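PDB 6NBO: N-isopropylammelide isopropylaminohydrolase from Burkholderia multivorans ATCC 17616, which belongs to the amidohydrolase family of metal-dependent hydrolases and carries zinc in a TIM-barrel domain. Local coordinates for residues S249-F252 and C253-D256. Numbering follows the deposited sequence.
Sequences SHAF and CLGD
Leu254 N donates to Ala251 O at 3.0 Å, and one residue on, Gly255 N reaches Phe252 O at 2.9 Å. Both bonds span three residues, as in 3-10 turns, and Asp256 N repeats the spacing by binding Cys253 O. His250 and Ala251, both with positive phi (78° and 57°), turn the chain out of the strand and into the short, weakly bonded helix 253-256, with a weak bond from Ala251 N to Ser249 O.

The same turn brings side chains together. Leu254 CG stands anti to its own carbonyl carbon (chi1 -66°), and the CD1 branch packs against Ala251 CB at 3.8 Å, an apolar touch alongside the first bond. Phe252 swings back towards the strand, where His250 CB sits 3.6 Å above one face of its ring, near the rim. The Asp256 carboxylate is held from beyond the turn: OD2 takes a salt bridge from Arg222 NE and a hydrogen bond from Gly223 N.

His250, a zinc ligand, ends barrel strand 246-250, flanked by strands 215-219 and 275-278; the short helix then leads towards helix 259-272, while the Ala251 side chain touches Val276 of strand 275-278.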
loop_
_atom_site.group_PDB
_atom_site.type_symbol
_atom_site.label_atom_id
_atom_site.label_comp_id
_atom_site.label_asym_id
_atom_site.label_seq_id
_atom_site.Cartn_x
_atom_site.Cartn_y
_atom_site.Cartn_z
ATOM N N SER A 249 -7.119 -8.172 -0.118
ATOM C CA SER A 249 -6.605 -7.546 1.095
ATOM C C SER A 249 -7.047 -8.327 2.327
ATOM O O SER A 249 -8.198 -8.766 2.415
ATOM C CB SER A 249 -7.078 -6.096 1.202
ATOM O OG SER A 249 -6.361 -5.254 0.297
ATOM N N HIS A 250 -6.116 -8.465 3.282
ATOM C CA HIS A 250 -6.277 -9.101 4.589
ATOM C C HIS A 250 -6.229 -10.621 4.455
ATOM O O HIS A 250 -5.238 -11.243 4.854
ATOM C CB HIS A 250 -7.554 -8.610 5.273
ATOM C CG HIS A 250 -7.602 -7.119 5.422
ATOM N ND1 HIS A 250 -6.514 -6.383 5.846
ATOM C CD2 HIS A 250 -8.582 -6.224 5.159
ATOM C CE1 HIS A 250 -6.831 -5.100 5.861
ATOM N NE2 HIS A 250 -8.082 -4.975 5.453
ATOM N N ALA A 251 -7.268 -11.227 3.880
ATOM C CA ALA A 251 -7.246 -12.652 3.548
ATOM C C ALA A 251 -6.973 -13.515 4.777
ATOM O O ALA A 251 -6.240 -14.505 4.704
ATOM C CB ALA A 251 -6.224 -12.942 2.448
ATOM N N PHE A 252 -7.579 -13.136 5.913
ATOM C CA PHE A 252 -7.377 -13.853 7.169
ATOM C C PHE A 252 -7.661 -15.347 7.040
ATOM O O PHE A 252 -7.046 -16.154 7.748
ATOM C CB PHE A 252 -8.273 -13.273 8.269
ATOM C CG PHE A 252 -8.105 -11.800 8.485
ATOM C CD1 PHE A 252 -6.859 -11.202 8.395
ATOM C CD2 PHE A 252 -9.201 -11.012 8.788
ATOM C CE1 PHE A 252 -6.712 -9.837 8.600
ATOM C CE2 PHE A 252 -9.065 -9.653 8.995
ATOM C CZ PHE A 252 -7.819 -9.063 8.904
ATOM N N CYS A 253 -8.595 -15.739 6.168
ATOM C CA CYS A 253 -8.946 -17.157 6.097
ATOM C C CYS A 253 -7.762 -18.023 5.690
ATOM O O CYS A 253 -7.749 -19.218 6.004
ATOM C CB CYS A 253 -10.109 -17.378 5.124
ATOM S SG CYS A 253 -9.748 -17.003 3.385
ATOM N N LEU A 254 -6.762 -17.443 5.021
ATOM C CA LEU A 254 -5.571 -18.196 4.650
ATOM C C LEU A 254 -4.758 -18.611 5.868
ATOM O O LEU A 254 -3.924 -19.515 5.761
ATOM C CB LEU A 254 -4.709 -17.369 3.683
ATOM C CG LEU A 254 -5.305 -17.069 2.296
ATOM C CD1 LEU A 254 -4.426 -16.094 1.488
ATOM C CD2 LEU A 254 -5.515 -18.358 1.509
ATOM N N GLY A 255 -4.978 -17.981 7.019
ATOM C CA GLY A 255 -4.419 -18.470 8.263
ATOM C C GLY A 255 -5.284 -19.463 9.005
ATOM O O GLY A 255 -4.799 -20.116 9.932
ATOM N N ASP A 256 -6.556 -19.607 8.612
ATOM C CA ASP A 256 -7.461 -20.576 9.236
ATOM C C ASP A 256 -7.410 -21.954 8.589
ATOM O O ASP A 256 -7.644 -22.964 9.268
ATOM C CB ASP A 256 -8.914 -20.090 9.160
ATOM C CG ASP A 256 -9.155 -18.822 9.941
ATOM O OD1 ASP A 256 -8.658 -18.702 11.076
ATOM O OD2 ASP A 256 -9.861 -17.941 9.421
#